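PDB 6T7J: carbon monoxide dehydrogenase from Thermococcus sp. AM4, which catalyses the oxidation of carbon monoxide to carbon dioxide, probably passing the electrons on through its iron-sulfur clusters. Local coordinates for residues V474-T479 with P514-M519; V446-C451 with G480-A485. All blocks are in the same frame, centred on the assembly; numbering follows the deposited sequence.

Contact 1 of 2, residues V474-T479 with P514-M519; sequences VLVVGT and PPCLHM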
ATOM      1  N   VAL A 474      28.513  -9.572  25.360  1.00 61.39           N
ATOM      2  CA  VAL A 474      27.270  -8.920  24.961  1.00 58.01           C
ATOM      3  C   VAL A 474      26.215 -10.002  24.771  1.00 59.07           C
ATOM      4  O   VAL A 474      26.361 -10.872  23.903  1.00 55.25           O
ATOM      5  CB  VAL A 474      27.437  -8.090  23.680  1.00 55.33           C
ATOM      6  CG1 VAL A 474      26.148  -7.351  23.356  1.00 54.51           C
ATOM      7  CG2 VAL A 474      28.596  -7.114  23.823  1.00 54.22           C
ATOM      8  N   LEU A 475      25.158  -9.947  25.582  1.00 58.45           N
ATOM      9  CA  LEU A 475      24.070 -10.909  25.476  1.00 53.21           C
ATOM     10  C   LEU A 475      23.336 -10.723  24.155  1.00 59.74           C
ATOM     11  O   LEU A 475      22.810  -9.637  23.866  1.00 55.25           O
ATOM     12  CB  LEU A 475      23.114 -10.758  26.656  1.00 49.03           C
ATOM     13  CG  LEU A 475      21.850 -11.620  26.650  1.00 49.32           C
ATOM     14  CD1 LEU A 475      22.195 -13.104  26.585  1.00 47.61           C
ATOM     15  CD2 LEU A 475      21.000 -11.318  27.874  1.00 46.04           C
ATOM     16  N   VAL A 476      23.301 -11.786  23.360  1.00 58.59           N
ATOM     17  CA  VAL A 476      22.696 -11.800  22.038  1.00 55.30           C
ATOM     18  C   VAL A 476      21.329 -12.453  22.147  1.00 53.34           C
ATOM     19  O   VAL A 476      21.222 -13.610  22.578  1.00 48.91           O
ATOM     20  CB  VAL A 476      23.590 -12.550  21.037  1.00 53.48           C
ATOM     21  CG1 VAL A 476      22.917 -12.693  19.702  1.00 49.56           C
ATOM     22  CG2 VAL A 476      24.906 -11.832  20.869  1.00 54.61           C
ATOM     23  N   VAL A 477      20.275 -11.732  21.777  1.00 54.97           N
ATOM     24  CA  VAL A 477      18.962 -12.325  21.578  1.00 53.49           C
ATOM     25  C   VAL A 477      18.584 -12.083  20.126  1.00 53.83           C
ATOM     26  O   VAL A 477      19.200 -11.268  19.438  1.00 49.69           O
ATOM     27  CB  VAL A 477      17.889 -11.753  22.528  1.00 50.96           C
ATOM     28  CG1 VAL A 477      18.395 -11.743  23.960  1.00 52.65           C
ATOM     29  CG2 VAL A 477      17.477 -10.361  22.087  1.00 48.01           C
ATOM     30  N   GLY A 478      17.582 -12.804  19.646  1.00 52.46           N
ATOM     31  CA  GLY A 478      17.181 -12.565  18.268  1.00 53.24           C
ATOM     32  C   GLY A 478      16.044 -13.450  17.815  1.00 50.79           C
ATOM     33  O   GLY A 478      15.649 -14.406  18.494  1.00 54.37           O
ATOM     34  N   THR A 479      15.540 -13.122  16.625  1.00 51.60           N
ATOM     35  CA  THR A 479      14.376 -13.789  16.048  1.00 53.97           C
ATOM     36  C   THR A 479      14.643 -14.192  14.604  1.00 47.20           C
ATOM     37  O   THR A 479      15.656 -13.825  14.001  1.00 48.88           O
ATOM     38  CB  THR A 479      13.120 -12.904  16.086  1.00 50.61           C
ATOM     39  OG1 THR A 479      13.155 -11.977  14.992  1.00 51.70           O
ATOM     40  CG2 THR A 479      13.014 -12.139  17.401  1.00 49.31           C
ATOM     41  N   PRO A 514      21.820 -20.493  27.157  1.00 58.24           N
ATOM     42  CA  PRO A 514      22.892 -20.264  26.184  1.00 50.30           C
ATOM     43  C   PRO A 514      23.233 -18.788  26.106  1.00 50.33           C
ATOM     44  O   PRO A 514      22.477 -17.944  26.613  1.00 54.82           O
ATOM     45  CB  PRO A 514      22.292 -20.771  24.861  1.00 57.28           C
ATOM     46  CG  PRO A 514      21.049 -21.523  25.240  1.00 55.88           C
ATOM     47  CD  PRO A 514      20.567 -20.898  26.501  1.00 54.30           C
ATOM     48  N   PRO A 515      24.366 -18.427  25.495  1.00 54.97           N
ATOM     49  CA  PRO A 515      24.668 -17.004  25.287  1.00 55.92           C
ATOM     50  C   PRO A 515      23.876 -16.365  24.156  1.00 58.86           C
ATOM     51  O   PRO A 515      23.988 -15.146  23.958  1.00 56.09           O
ATOM     52  CB  PRO A 515      26.170 -17.010  24.972  1.00 54.19           C
ATOM     53  CG  PRO A 515      26.406 -18.340  24.353  1.00 58.04           C
ATOM     54  CD  PRO A 515      25.460 -19.298  25.025  1.00 52.83           C
ATOM     55  N   CYS A 516      23.092 -17.143  23.409  1.00 49.82           N
ATOM     56  CA  CYS A 516      22.246 -16.631  22.337  1.00 49.98           C
ATOM     57  C   CYS A 516      20.819 -17.094  22.592  1.00 54.13           C
ATOM     58  O   CYS A 516      20.569 -18.298  22.707  1.00 51.52           O
ATOM     59  CB  CYS A 516      22.737 -17.106  20.968  1.00 49.98           C
ATOM     60  SG  CYS A 516      24.375 -16.481  20.511  1.00 52.63           S
ATOM     61  N   LEU A 517      19.891 -16.143  22.672  1.00 49.99           N
ATOM     62  CA  LEU A 517      18.515 -16.404  23.086  1.00 45.95           C
ATOM     63  C   LEU A 517      17.586 -16.321  21.877  1.00 52.09           C
ATOM     64  O   LEU A 517      17.388 -15.244  21.298  1.00 49.94           O
ATOM     65  CB  LEU A 517      18.090 -15.430  24.184  1.00 46.56           C
ATOM     66  CG  LEU A 517      18.934 -15.470  25.464  1.00 47.64           C
ATOM     67  CD1 LEU A 517      18.301 -14.637  26.566  1.00 44.96           C
ATOM     68  CD2 LEU A 517      19.151 -16.903  25.933  1.00 45.06           C
ATOM     69  N   HIS A 518      17.015 -17.467  21.510  1.00 47.14           N
ATOM     70  CA  HIS A 518      15.991 -17.549  20.474  1.00 49.95           C
ATOM     71  C   HIS A 518      14.679 -17.031  21.047  1.00 50.08           C
ATOM     72  O   HIS A 518      14.074 -17.679  21.908  1.00 51.40           O
ATOM     73  CB  HIS A 518      15.847 -18.992  19.996  1.00 43.99           C
ATOM     74  CG  HIS A 518      15.016 -19.147  18.761  1.00 48.55           C
ATOM     75  ND1 HIS A 518      14.170 -18.162  18.298  1.00 50.75           N
ATOM     76  CD2 HIS A 518      14.898 -20.181  17.894  1.00 50.04           C
ATOM     77  CE1 HIS A 518      13.565 -18.583  17.202  1.00 51.84           C
ATOM     78  NE2 HIS A 518      13.990 -19.804  16.933  1.00 53.79           N
ATOM     79  N   MET A 519      14.227 -15.871  20.573  1.00 46.79           N
ATOM     80  CA  MET A 519      13.022 -15.248  21.098  1.00 48.57           C
ATOM     81  C   MET A 519      11.814 -15.415  20.181  1.00 50.59           C
ATOM     82  O   MET A 519      10.751 -14.856  20.470  1.00 51.38           O
ATOM     83  CB  MET A 519      13.283 -13.767  21.381  1.00 48.44           C
ATOM     84  CG  MET A 519      14.344 -13.550  22.447  1.00 44.90           C
ATOM     85  SD  MET A 519      14.376 -11.881  23.120  1.00 44.43           S
ATOM     86  CE  MET A 519      12.931 -11.909  24.180  1.00 50.01           C
TER
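V477 lays its CG1 methyl against the CB of L517 at 3.7 Å, while the sulfur of M519 reaches the same valine from further along the chain, SD lying 3.6 Å from V477 CB. With CG anti to its carbonyl carbon (chi1 -63°), M519 brings this sulfur up to V477, and its flexible thioether suits a place beside a branched residue. L475 sets CD1 across L517 at roughly a right angle, adding to the aliphatic carbon beside V477 and L517, which share a face. On the other face, C516 brings SG to 4.0 Å from V476 CB, its small side chain matching a beta-branched neighbour beneath helix 460-471. Strands 474-478 and 516-518 run parallel, bridged by L517 N to V476 O (2.9 Å), G478 N to L517 O (3.0 Å) and M519 N to G478 O (2.9 Å), the straightest at 175°. V476 N to P515 O is weak at 3.5 Å. H518 turns its imidazole to other partners, N308 and the backbone of G520. Every touching residue is buried, so these backbone bonds pay the polar cost of adding the outermost strand, while the side chains offer the sheet's two helix-covered faces mostly hydrocarbon and sulfur.

Contact 2 of 2, residues V446-C451 with G480-A485; sequences VGIVGC and GCWSIA. With MSK (Broken Fe4S4 cluster), chain F.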
ATOM      1  N   VAL A 446      21.890  -7.242  22.480  1.00 55.90           N
ATOM      2  CA  VAL A 446      21.686  -6.928  21.072  1.00 49.97           C
ATOM      3  C   VAL A 446      20.689  -7.914  20.483  1.00 53.87           C
ATOM      4  O   VAL A 446      20.855  -9.132  20.617  1.00 56.66           O
ATOM      5  CB  VAL A 446      23.003  -6.944  20.274  1.00 51.88           C
ATOM      6  CG1 VAL A 446      22.715  -6.817  18.783  1.00 49.75           C
ATOM      7  CG2 VAL A 446      23.905  -5.814  20.734  1.00 53.94           C
ATOM      8  N   GLY A 447      19.653  -7.384  19.836  1.00 45.94           N
ATOM      9  CA  GLY A 447      18.709  -8.201  19.104  1.00 52.75           C
ATOM     10  C   GLY A 447      19.074  -8.318  17.638  1.00 46.44           C
ATOM     11  O   GLY A 447      19.188  -7.312  16.933  1.00 43.31           O
ATOM     12  N   ILE A 448      19.270  -9.546  17.172  1.00 45.44           N
ATOM     13  CA  ILE A 448      19.589  -9.825  15.780  1.00 47.22           C
ATOM     14  C   ILE A 448      18.389 -10.511  15.137  1.00 50.84           C
ATOM     15  O   ILE A 448      17.856 -11.497  15.668  1.00 52.20           O
ATOM     16  CB  ILE A 448      20.867 -10.670  15.647  1.00 50.67           C
ATOM     17  CG1 ILE A 448      21.905 -10.221  16.680  1.00 50.18           C
ATOM     18  CG2 ILE A 448      21.444 -10.513  14.257  1.00 44.75           C
ATOM     19  CD1 ILE A 448      23.213 -10.980  16.606  1.00 51.54           C
ATOM     20  N   VAL A 449      17.948  -9.964  14.010  1.00 49.97           N
ATOM     21  CA  VAL A 449      16.741 -10.381  13.319  1.00 45.71           C
ATOM     22  C   VAL A 449      17.019 -10.340  11.822  1.00 47.12           C
ATOM     23  O   VAL A 449      18.101  -9.940  11.382  1.00 53.53           O
ATOM     24  CB  VAL A 449      15.534  -9.482  13.664  1.00 47.18           C
ATOM     25  CG1 VAL A 449      15.329  -9.397  15.174  1.00 51.18           C
ATOM     26  CG2 VAL A 449      15.729  -8.091  13.077  1.00 41.76           C
ATOM     27  N   GLY A 450      16.040 -10.751  11.034  1.00 47.05           N
ATOM     28  CA  GLY A 450      16.057 -10.478   9.613  1.00 49.44           C
ATOM     29  C   GLY A 450      16.079 -11.737   8.771  1.00 50.79           C
ATOM     30  O   GLY A 450      16.011 -12.865   9.267  1.00 53.02           O
ATOM     31  N   CYS A 451      16.214 -11.518   7.468  1.00 51.15           N
ATOM     32  CA  CYS A 451      16.025 -12.499   6.416  1.00 48.42           C
ATOM     33  C   CYS A 451      17.358 -13.123   6.001  1.00 50.94           C
ATOM     34  O   CYS A 451      18.359 -13.030   6.721  1.00 51.07           O
ATOM     35  CB  CYS A 451      15.331 -11.809   5.239  1.00 52.41           C
ATOM     36  SG  CYS A 451      14.096 -10.595   5.736  1.00 54.50           S
ATOM     37  N   GLY A 480      13.705 -14.969  14.060  1.00 54.92           N
ATOM     38  CA  GLY A 480      13.618 -15.234  12.637  1.00 49.65           C
ATOM     39  C   GLY A 480      14.733 -16.106  12.086  1.00 52.22           C
ATOM     40  O   GLY A 480      15.257 -17.019  12.743  1.00 51.82           O
ATOM     41  N   CYS A 481      15.095 -15.821  10.833  1.00 45.37           N
ATOM     42  CA  CYS A 481      16.113 -16.621  10.175  1.00 52.59           C
ATOM     43  C   CYS A 481      17.490 -16.405  10.788  1.00 50.52           C
ATOM     44  O   CYS A 481      18.345 -17.290  10.670  1.00 47.33           O
ATOM     45  CB  CYS A 481      16.124 -16.332   8.672  1.00 49.83           C
ATOM     46  SG  CYS A 481      14.629 -16.905   7.796  1.00 55.26           S
ATOM     47  N   TRP A 482      17.722 -15.282  11.478  1.00 53.67           N
ATOM     48  CA  TRP A 482      18.922 -15.209  12.307  1.00 51.47           C
ATOM     49  C   TRP A 482      18.909 -16.298  13.359  1.00 52.23           C
ATOM     50  O   TRP A 482      19.942 -16.922  13.629  1.00 50.88           O
ATOM     51  CB  TRP A 482      19.073 -13.858  13.008  1.00 50.42           C
ATOM     52  CG  TRP A 482      20.219 -13.942  14.009  1.00 54.03           C
ATOM     53  CD1 TRP A 482      21.542 -13.727  13.753  1.00 51.68           C
ATOM     54  CD2 TRP A 482      20.144 -14.342  15.391  1.00 53.08           C
ATOM     55  NE1 TRP A 482      22.288 -13.932  14.887  1.00 51.02           N
ATOM     56  CE2 TRP A 482      21.456 -14.316  15.904  1.00 49.40           C
ATOM     57  CE3 TRP A 482      19.096 -14.707  16.241  1.00 51.87           C
ATOM     58  CZ2 TRP A 482      21.745 -14.640  17.226  1.00 45.65           C
ATOM     59  CZ3 TRP A 482      19.388 -15.031  17.555  1.00 45.58           C
ATOM     60  CH2 TRP A 482      20.699 -14.990  18.036  1.00 48.06           C
ATOM     61  N   SER A 483      17.763 -16.519  14.004  1.00 51.53           N
ATOM     62  CA  SER A 483      17.709 -17.544  15.033  1.00 51.88           C
ATOM     63  C   SER A 483      17.868 -18.931  14.428  1.00 48.45           C
ATOM     64  O   SER A 483      18.520 -19.792  15.018  1.00 56.72           O
ATOM     65  CB  SER A 483      16.413 -17.434  15.830  1.00 50.20           C
ATOM     66  OG  SER A 483      16.296 -16.143  16.393  1.00 50.08           O
ATOM     67  N   ILE A 484      17.309 -19.147  13.236  1.00 48.47           N
ATOM     68  CA  ILE A 484      17.541 -20.431  12.566  1.00 50.54           C
ATOM     69  C   ILE A 484      19.026 -20.616  12.271  1.00 47.54           C
ATOM     70  O   ILE A 484      19.578 -21.710  12.461  1.00 52.90           O
ATOM     71  CB  ILE A 484      16.686 -20.541  11.291  1.00 48.14           C
ATOM     72  CG1 ILE A 484      15.206 -20.374  11.630  1.00 51.66           C
ATOM     73  CG2 ILE A 484      16.914 -21.885  10.617  1.00 47.69           C
ATOM     74  CD1 ILE A 484      14.303 -20.355  10.418  1.00 53.73           C
ATOM     75  N   ALA A 485      19.704 -19.555  11.826  1.00 48.52           N
ATOM     76  CA  ALA A 485      21.133 -19.641  11.533  1.00 52.37           C
ATOM     77  C   ALA A 485      21.939 -19.926  12.795  1.00 50.65           C
ATOM     78  O   ALA A 485      22.831 -20.784  12.801  1.00 48.47           O
ATOM     79  CB  ALA A 485      21.607 -18.345  10.876  1.00 50.49           C
TER
HETATM   80  S1  MSK F 703      10.755 -15.641   7.284  0.82 53.76           S
HETATM   81  S3  MSK F 703      10.938 -12.208   6.789  1.00 60.52           S
HETATM   82  S4  MSK F 703      13.156 -14.257   5.159  0.64 51.58           S
HETATM   83  S5  MSK F 703      13.053 -13.862   8.587  1.00 55.01           S
HETATM   84 FE1  MSK F 703       9.516 -14.495   8.786  0.87 63.68          FE
HETATM   85 FE2  MSK F 703      13.049 -15.318   7.065  0.62 47.25          FE
HETATM   86 FE3  MSK F 703      13.117 -12.620   6.593  0.55 48.47          FE
HETATM   87 FE4  MSK F 703      11.065 -14.108   5.637  0.75 48.49          FE
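I448 presses its CB over one face of the W482 indole, 3.5 Å from the centroid of the five-membered ring and only 3° off the normal, a CH-pi contact. CG2 comes within 3.3 Å of W482 CD1, and the isoleucine's CD1 lies 3.5 Å from W482 NE1, so both branches cover the pyrrole part. With its CG anti to the backbone N (chi1 171°), the tryptophan carries its ring from the helix back over the strand. Shortening W482 to an alanine would remove the indole and is likely to leave I448 without its cover, opening a gap between strand and helix. Toward the equally buried cluster side the segments meet more loosely: C481 N makes a weak bond of 3.5 Å to G450 O, bent to 125°. There the cluster is the firmer link, C481 SG binding iron FE2 and C451 SG iron FE3, each at 2.4 Å; cysteine thiolates suit iron. Glycine fits both approaches: G480 has positive phi and a side chain would crowd sulfide S5, while one on G450 would jam against the preceding carbonyl. The indole also meets H462 and A466 of helix 460-471, and strand 444-448 lies beside strand 474-478 in the parallel sheet.

Overall arrangement
The two contacts share a parallel sheet, their centres 9 Å apart. Strand 474-478 lies between its partners: contact 1 joins it to the outermost strand 516-518, while its other edge pairs with the strand of contact 2, V477 N to V446 O at 2.9 Å and V477 O to I448 N at 2.8 Å. The helix that follows strand 474-478 in the chain carries C481 to the cluster. V476 of contact 1 packs against W482 of contact 2, V476 CG1 lying 3.4 Å from W482 CZ2. Contact 2 supplies cysteine ligands to the broken, nickel-free cluster. Contact 1 stands further back: the side chain of T479 is about 7 Å from the bound broken Fe4S4 cluster.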